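Local coordinates for myosin-17 (Arabidopsis thaliana, PDB 7KFL), which is a plant class XI myosin motor whose globular tail, the cargo-binding domain described here, probably recruits the cargo that the motor carries along actin, at residues 91-96 against 143-148; 83-88 against 157-162. One frame throughout, in Å; residues are numbered along the deposited sequence.

Contact 1. Residues 91-96 against 143-148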
ATOM      1  N   THR A  91     -11.840  12.804  20.679  1.00 71.92           N
ATOM      2  CA  THR A  91     -13.106  12.979  21.445  1.00 71.77           C
ATOM      3  C   THR A  91     -13.150  12.010  22.636  1.00 71.79           C
ATOM      4  O   THR A  91     -13.124  12.492  23.784  1.00 71.88           O
ATOM      5  CB  THR A  91     -14.322  12.802  20.526  1.00 71.51           C
ATOM      6  OG1 THR A  91     -14.275  13.838  19.545  1.00 71.12           O
ATOM      7  CG2 THR A  91     -15.646  12.862  21.258  1.00 72.23           C
ATOM      8  N   LEU A  92     -13.222  10.701  22.367  1.00 71.05           N
ATOM      9  CA  LEU A  92     -13.464   9.640  23.386  1.00 70.63           C
ATOM     10  C   LEU A  92     -12.312   9.611  24.399  1.00 72.43           C
ATOM     11  O   LEU A  92     -11.174   9.331  23.984  1.00 72.73           O
ATOM     12  CB  LEU A  92     -13.603   8.277  22.694  1.00 68.87           C
ATOM     13  CG  LEU A  92     -14.640   8.170  21.574  1.00 67.58           C
ATOM     14  CD1 LEU A  92     -14.978   6.713  21.299  1.00 66.50           C
ATOM     15  CD2 LEU A  92     -15.907   8.951  21.891  1.00 67.49           C
ATOM     16  N   LYS A  93     -12.607   9.901  25.671  1.00 75.72           N
ATOM     17  CA  LYS A  93     -11.714   9.639  26.835  1.00 78.13           C
ATOM     18  C   LYS A  93     -11.973   8.209  27.325  1.00 78.72           C
ATOM     19  O   LYS A  93     -13.156   7.846  27.478  1.00 78.42           O
ATOM     20  CB  LYS A  93     -11.967  10.637  27.970  1.00 80.56           C
ATOM     21  CG  LYS A  93     -11.283  11.993  27.844  1.00 82.74           C
ATOM     22  CD  LYS A  93     -11.673  12.953  28.961  1.00 84.67           C
ATOM     23  CE  LYS A  93     -11.068  14.338  28.836  1.00 85.77           C
ATOM     24  NZ  LYS A  93      -9.925  14.537  29.761  1.00 86.63           N
ATOM     25  N   ALA A  94     -10.909   7.433  27.561  1.00 80.66           N
ATOM     26  CA  ALA A  94     -10.968   6.010  27.975  1.00 81.31           C
ATOM     27  C   ALA A  94     -11.486   5.907  29.414  1.00 82.19           C
ATOM     28  O   ALA A  94     -11.124   6.768  30.241  1.00 82.69           O
ATOM     29  CB  ALA A  94      -9.608   5.372  27.834  1.00 81.73           C
ATOM     30  N   THR A  95     -12.304   4.883  29.689  1.00 82.41           N
ATOM     31  CA  THR A  95     -12.905   4.588  31.018  1.00 83.49           C
ATOM     32  C   THR A  95     -12.755   3.093  31.324  1.00 83.09           C
ATOM     33  O   THR A  95     -12.569   2.307  30.373  1.00 80.48           O
ATOM     34  CB  THR A  95     -14.377   5.023  31.078  1.00 83.63           C
ATOM     35  OG1 THR A  95     -15.126   4.254  30.136  1.00 82.86           O
ATOM     36  CG2 THR A  95     -14.567   6.497  30.792  1.00 83.93           C
ATOM     37  N   GLY A  96     -12.835   2.730  32.608  1.00 84.20           N
ATOM     38  CA  GLY A  96     -12.748   1.339  33.090  1.00 84.52           C
ATOM     39  C   GLY A  96     -11.338   0.788  32.964  1.00 84.95           C
ATOM     40  O   GLY A  96     -10.393   1.483  33.393  1.00 85.46           O
ATOM     41  N   LEU A 143     -14.176  20.353  18.660  1.00111.78           N
ATOM     42  CA  LEU A 143     -14.263  19.026  19.330  1.00109.15           C
ATOM     43  C   LEU A 143     -14.079  19.195  20.843  1.00107.80           C
ATOM     44  O   LEU A 143     -13.131  19.897  21.248  1.00108.95           O
ATOM     45  CB  LEU A 143     -13.192  18.088  18.757  1.00108.35           C
ATOM     46  CG  LEU A 143     -13.274  17.800  17.257  1.00107.63           C
ATOM     47  CD1 LEU A 143     -12.186  16.823  16.838  1.00106.99           C
ATOM     48  CD2 LEU A 143     -14.644  17.265  16.867  1.00106.91           C
ATOM     49  N   ARG A 144     -14.957  18.566  21.631  1.00104.25           N
ATOM     50  CA  ARG A 144     -14.912  18.553  23.118  1.00102.38           C
ATOM     51  C   ARG A 144     -14.914  17.096  23.596  1.00 98.34           C
ATOM     52  O   ARG A 144     -15.709  16.298  23.060  1.00 97.22           O
ATOM     53  CB  ARG A 144     -16.075  19.365  23.704  1.00103.91           C
ATOM     54  CG  ARG A 144     -17.459  18.884  23.289  1.00104.06           C
ATOM     55  CD  ARG A 144     -18.548  19.902  23.577  1.00104.44           C
ATOM     56  NE  ARG A 144     -19.775  19.591  22.853  1.00104.04           N
ATOM     57  CZ  ARG A 144     -20.638  18.628  23.177  1.00103.62           C
ATOM     58  NH1 ARG A 144     -20.428  17.856  24.231  1.00102.99           N
ATOM     59  NH2 ARG A 144     -21.718  18.442  22.436  1.00103.01           N
ATOM     60  N   GLN A 145     -14.042  16.772  24.557  1.00 94.93           N
ATOM     61  CA  GLN A 145     -13.819  15.396  25.077  1.00 91.81           C
ATOM     62  C   GLN A 145     -15.080  14.916  25.805  1.00 88.95           C
ATOM     63  O   GLN A 145     -15.669  15.719  26.554  1.00 89.26           O
ATOM     64  CB  GLN A 145     -12.620  15.365  26.027  1.00 92.59           C
ATOM     65  CG  GLN A 145     -11.296  15.743  25.374  1.00 93.88           C
ATOM     66  CD  GLN A 145     -10.444  14.544  25.034  1.00 94.67           C
ATOM     67  OE1 GLN A 145      -9.624  14.094  25.832  1.00 95.61           O
ATOM     68  NE2 GLN A 145     -10.622  14.019  23.831  1.00 94.72           N
ATOM     69  N   VAL A 146     -15.475  13.660  25.577  1.00 85.51           N
ATOM     70  CA  VAL A 146     -16.561  12.956  26.327  1.00 83.59           C
ATOM     71  C   VAL A 146     -15.968  11.657  26.886  1.00 81.78           C
ATOM     72  O   VAL A 146     -15.239  10.978  26.139  1.00 81.78           O
ATOM     73  CB  VAL A 146     -17.802  12.697  25.446  1.00 83.33           C
ATOM     74  CG1 VAL A 146     -18.131  13.896  24.567  1.00 83.54           C
ATOM     75  CG2 VAL A 146     -17.672  11.440  24.594  1.00 82.42           C
ATOM     76  N   GLU A 147     -16.240  11.344  28.157  1.00 80.01           N
ATOM     77  CA  GLU A 147     -15.818  10.066  28.792  1.00 78.55           C
ATOM     78  C   GLU A 147     -16.674   8.945  28.192  1.00 75.38           C
ATOM     79  O   GLU A 147     -17.828   8.778  28.628  1.00 76.22           O
ATOM     80  CB  GLU A 147     -15.911  10.147  30.319  1.00 80.08           C
ATOM     81  CG  GLU A 147     -14.884  11.085  30.935  1.00 81.68           C
ATOM     82  CD  GLU A 147     -14.664  10.915  32.431  1.00 83.55           C
ATOM     83  OE1 GLU A 147     -14.248   9.814  32.842  1.00 84.54           O
ATOM     84  OE2 GLU A 147     -14.910  11.884  33.181  1.00 84.34           O
ATOM     85  N   ALA A 148     -16.121   8.239  27.202  1.00 72.20           N
ATOM     86  CA  ALA A 148     -16.805   7.200  26.398  1.00 69.53           C
ATOM     87  C   ALA A 148     -17.109   5.981  27.274  1.00 67.78           C
ATOM     88  O   ALA A 148     -16.212   5.552  28.024  1.00 68.34           O
ATOM     89  CB  ALA A 148     -15.945   6.819  25.219  1.00 69.55           C
TER
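Lys93 N and Val146 O are joined by a backbone bond in a two-stranded parallel sheet, in which Lys93 pairs with Glu147 and Leu92 with Val146, one of the few pieces of strand in the largely helical globular tail of this myosin. The bond is 2.9 Å from Lys93 N to Val146 O and almost straight, 175° at the hydrogen, although the N-H comes in tilted from the plane of that carbonyl. On one side of it Val146 N reaches Thr91 O at 3.2 Å from well above the carbonyl plane; on the other, Ala148 N gives its hydrogen to Lys93 O at 3.0 Å within the plane. Lys93 thus bonds through both its N and its O to the residues flanking Glu147, the alternation expected of parallel strands. Thr91 spends its hydroxyl away from the sheet, on Leu87 O and Tyr37 OH, and its CG2 lies alongside Val146 CG2, the two side chains pointing the same way. Gln145 NE2 is near Thr91 O but badly angled, and bonds weakly to Arg90 O instead. Gln145 OE1 lies 3.3 Å from Lys93 CE, where the two long, flexible polar chains cross at about a right angle, both well suited to this exposed surface. On the other face Leu92 and Val146 lie side by side against Phe46, and Leu92 CB packs 3.7 Å from Ala148 CB, a residue small enough to sit close. Beyond the strands a side chain takes over the pairing: with chi1 at 64°, Thr95 holds OG1 between its own N and carbonyl carbon, and Thr95 OG1 donates to Ala148 O in the carbonyl plane at 2.7 Å.

Contact 2. Residues 83-88 against 157-162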
ATOM      1  N   THR A  83     -11.583   9.745   8.694  1.00 53.82           N
ATOM      2  CA  THR A  83     -12.101  11.029   9.242  1.00 55.01           C
ATOM      3  C   THR A  83     -12.898  10.758  10.525  1.00 54.95           C
ATOM      4  O   THR A  83     -12.720  11.528  11.491  1.00 54.62           O
ATOM      5  CB  THR A  83     -12.928  11.800   8.204  1.00 55.77           C
ATOM      6  OG1 THR A  83     -12.130  11.941   7.029  1.00 56.45           O
ATOM      7  CG2 THR A  83     -13.359  13.170   8.687  1.00 56.36           C
ATOM      8  N   LEU A  84     -13.733   9.712  10.546  1.00 54.07           N
ATOM      9  CA  LEU A  84     -14.551   9.357  11.738  1.00 54.49           C
ATOM     10  C   LEU A  84     -13.623   8.973  12.897  1.00 55.19           C
ATOM     11  O   LEU A  84     -13.857   9.464  14.017  1.00 54.54           O
ATOM     12  CB  LEU A  84     -15.523   8.219  11.410  1.00 53.67           C
ATOM     13  CG  LEU A  84     -16.485   7.841  12.538  1.00 53.65           C
ATOM     14  CD1 LEU A  84     -17.040   9.075  13.245  1.00 53.57           C
ATOM     15  CD2 LEU A  84     -17.626   6.981  12.012  1.00 53.87           C
ATOM     16  N   LEU A  85     -12.615   8.131  12.633  1.00 55.76           N
ATOM     17  CA  LEU A  85     -11.631   7.667  13.648  1.00 56.86           C
ATOM     18  C   LEU A  85     -10.825   8.862  14.176  1.00 57.97           C
ATOM     19  O   LEU A  85     -10.541   8.881  15.389  1.00 58.63           O
ATOM     20  CB  LEU A  85     -10.718   6.600  13.036  1.00 57.05           C
ATOM     21  CG  LEU A  85     -11.281   5.181  13.056  1.00 57.67           C
ATOM     22  CD1 LEU A  85     -10.547   4.286  12.071  1.00 57.51           C
ATOM     23  CD2 LEU A  85     -11.226   4.593  14.459  1.00 57.97           C
ATOM     24  N   LEU A  86     -10.478   9.812  13.302  1.00 59.36           N
ATOM     25  CA  LEU A  86      -9.755  11.064  13.662  1.00 61.11           C
ATOM     26  C   LEU A  86     -10.580  11.837  14.700  1.00 61.24           C
ATOM     27  O   LEU A  86      -9.992  12.289  15.701  1.00 61.93           O
ATOM     28  CB  LEU A  86      -9.513  11.885  12.386  1.00 62.48           C
ATOM     29  CG  LEU A  86      -8.711  13.185  12.515  1.00 64.26           C
ATOM     30  CD1 LEU A  86      -9.620  14.405  12.511  1.00 64.58           C
ATOM     31  CD2 LEU A  86      -7.809  13.196  13.739  1.00 65.21           C
ATOM     32  N   LEU A  87     -11.896  11.948  14.484  1.00 60.63           N
ATOM     33  CA  LEU A  87     -12.843  12.640  15.400  1.00 60.53           C
ATOM     34  C   LEU A  87     -12.932  11.856  16.715  1.00 60.51           C
ATOM     35  O   LEU A  87     -12.777  12.484  17.782  1.00 61.55           O
ATOM     36  CB  LEU A  87     -14.216  12.758  14.730  1.00 60.34           C
ATOM     37  CG  LEU A  87     -14.264  13.581  13.443  1.00 60.40           C
ATOM     38  CD1 LEU A  87     -15.522  13.271  12.646  1.00 59.84           C
ATOM     39  CD2 LEU A  87     -14.171  15.069  13.741  1.00 61.27           C
ATOM     40  N   LEU A  88     -13.159  10.539  16.633  1.00 59.82           N
ATOM     41  CA  LEU A  88     -13.236   9.611  17.796  1.00 59.71           C
ATOM     42  C   LEU A  88     -11.937   9.677  18.610  1.00 61.23           C
ATOM     43  O   LEU A  88     -12.028   9.696  19.850  1.00 60.99           O
ATOM     44  CB  LEU A  88     -13.490   8.182  17.302  1.00 58.20           C
ATOM     45  CG  LEU A  88     -14.856   7.915  16.668  1.00 58.04           C
ATOM     46  CD1 LEU A  88     -15.036   6.430  16.396  1.00 57.66           C
ATOM     47  CD2 LEU A  88     -15.991   8.432  17.537  1.00 58.49           C
ATOM     48  N   GLN A 157     -12.437   0.644  18.338  1.00 52.42           N
ATOM     49  CA  GLN A 157     -11.613  -0.571  18.105  1.00 52.29           C
ATOM     50  C   GLN A 157     -12.126  -1.310  16.860  1.00 51.99           C
ATOM     51  O   GLN A 157     -11.287  -1.691  16.021  1.00 52.77           O
ATOM     52  CB  GLN A 157     -11.643  -1.443  19.360  1.00 53.24           C
ATOM     53  CG  GLN A 157     -11.067  -2.837  19.168  1.00 54.53           C
ATOM     54  CD  GLN A 157     -11.081  -3.602  20.468  1.00 55.90           C
ATOM     55  OE1 GLN A 157     -10.656  -3.096  21.509  1.00 56.96           O
ATOM     56  NE2 GLN A 157     -11.579  -4.829  20.423  1.00 56.07           N
ATOM     57  N   GLN A 158     -13.443  -1.505  16.744  1.00 50.90           N
ATOM     58  CA  GLN A 158     -14.083  -2.193  15.588  1.00 50.74           C
ATOM     59  C   GLN A 158     -13.893  -1.357  14.314  1.00 50.29           C
ATOM     60  O   GLN A 158     -13.594  -1.953  13.258  1.00 50.89           O
ATOM     61  CB  GLN A 158     -15.565  -2.461  15.864  1.00 51.16           C
ATOM     62  CG  GLN A 158     -15.804  -3.663  16.769  1.00 51.70           C
ATOM     63  CD  GLN A 158     -17.269  -3.955  16.992  1.00 51.64           C
ATOM     64  OE1 GLN A 158     -18.148  -3.315  16.424  1.00 52.43           O
ATOM     65  NE2 GLN A 158     -17.543  -4.942  17.827  1.00 52.04           N
ATOM     66  N   LEU A 159     -14.052  -0.032  14.399  1.00 49.15           N
ATOM     67  CA  LEU A 159     -13.909   0.885  13.234  1.00 48.44           C
ATOM     68  C   LEU A 159     -12.444   0.925  12.782  1.00 48.15           C
ATOM     69  O   LEU A 159     -12.211   0.943  11.553  1.00 49.11           O
ATOM     70  CB  LEU A 159     -14.415   2.285  13.599  1.00 48.10           C
ATOM     71  CG  LEU A 159     -14.461   3.289  12.447  1.00 47.52           C
ATOM     72  CD1 LEU A 159     -15.349   2.791  11.315  1.00 47.45           C
ATOM     73  CD2 LEU A 159     -14.941   4.649  12.931  1.00 47.72           C
ATOM     74  N   THR A 160     -11.501   0.951  13.730  1.00 47.36           N
ATOM     75  CA  THR A 160     -10.037   0.840  13.477  1.00 47.07           C
ATOM     76  C   THR A 160      -9.775  -0.425  12.649  1.00 46.37           C
ATOM     77  O   THR A 160      -9.113  -0.316  11.601  1.00 45.22           O
ATOM     78  CB  THR A 160      -9.242   0.851  14.791  1.00 47.74           C
ATOM     79  OG1 THR A 160      -9.382   2.146  15.377  1.00 48.58           O
ATOM     80  CG2 THR A 160      -7.771   0.543  14.614  1.00 47.79           C
ATOM     81  N   ALA A 161     -10.298  -1.570  13.098  1.00 46.81           N
ATOM     82  CA  ALA A 161     -10.128  -2.890  12.445  1.00 47.81           C
ATOM     83  C   ALA A 161     -10.663  -2.837  11.007  1.00 48.40           C
ATOM     84  O   ALA A 161     -10.049  -3.467  10.131  1.00 49.49           O
ATOM     85  CB  ALA A 161     -10.809  -3.971  13.249  1.00 47.80           C
ATOM     86  N   PHE A 162     -11.752  -2.104  10.765  1.00 49.66           N
ATOM     87  CA  PHE A 162     -12.394  -2.000   9.426  1.00 50.50           C
ATOM     88  C   PHE A 162     -11.581  -1.070   8.515  1.00 49.89           C
ATOM     89  O   PHE A 162     -11.505  -1.361   7.309  1.00 49.48           O
ATOM     90  CB  PHE A 162     -13.866  -1.604   9.552  1.00 51.45           C
ATOM     91  CG  PHE A 162     -14.790  -2.790   9.454  1.00 53.02           C
ATOM     92  CD1 PHE A 162     -15.101  -3.546  10.574  1.00 54.45           C
ATOM     93  CD2 PHE A 162     -15.297  -3.189   8.227  1.00 54.02           C
ATOM     94  CE1 PHE A 162     -15.929  -4.654  10.476  1.00 54.99           C
ATOM     95  CE2 PHE A 162     -16.127  -4.296   8.131  1.00 54.75           C
ATOM     96  CZ  PHE A 162     -16.440  -5.029   9.254  1.00 55.07           C
TER
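Leu85 and Leu159 slide past each other in opposite directions, each directed at the other's helix, with Leu85 CG 3.7 Å from Leu159 CD2. Leu159 CD2 is also met by Leu84 CG at 3.6 Å and Leu88 CD1 at 3.9 Å; both of these chains cross the Leu159 side chain at about a right angle. Leu159 CG stands anti to the backbone N (chi1 -174°), a rotamer that directs its CD2 to the three leucines. The arrangement is antiparallel packing within a helical bundle: segments 83-88 of helix 71-89 and 157-162 of helix 150-186 have a signed crossing angle of -148° and axes 10.3 Å apart at closest, the space between being filled by Leu84, Leu85, Leu88 and Leu159. Helix 31-43 covers Leu84 through Ala33 and Ile36, while Ile61 of helix 53-65 meets Leu159. Leu85 also crosses Thr160 at about a right angle, with Leu85 CD2 3.2 Å from Thr160 OG1 and Leu85 CD1 near Thr160 CA. Threonine suits this partly exposed flank, since its hydroxyl is bonded to Lys156 O on its own helix and can accept an apolar neighbour. With an alanine in place of Leu85, both methyls would be gone and a gap would probably open between Leu159 CG and the Thr160 hydroxyl.

Overall arrangement
Contacts 1 and 2 are joined by the chain on both sides: helix 71-89 runs into strand 92-93, and strand 146-147 is followed directly by helix 150-186. The parallel strands thus tie together the C-terminal end of one helix and the N-terminal end of the other, while the leucine contact holds the same antiparallel pair further along. Their centres lie about 14 Å apart, and they touch where Leu143 CD2 meets Leu87 CD2 at 3.8 Å. Phe46 serves both, packing on Leu88 as well as on Leu92 and Val146. Contact 2 is buried, its centre about 19 Å from the centre of the chain, whereas contact 1 lies at the surface, its centre about 31 Å away.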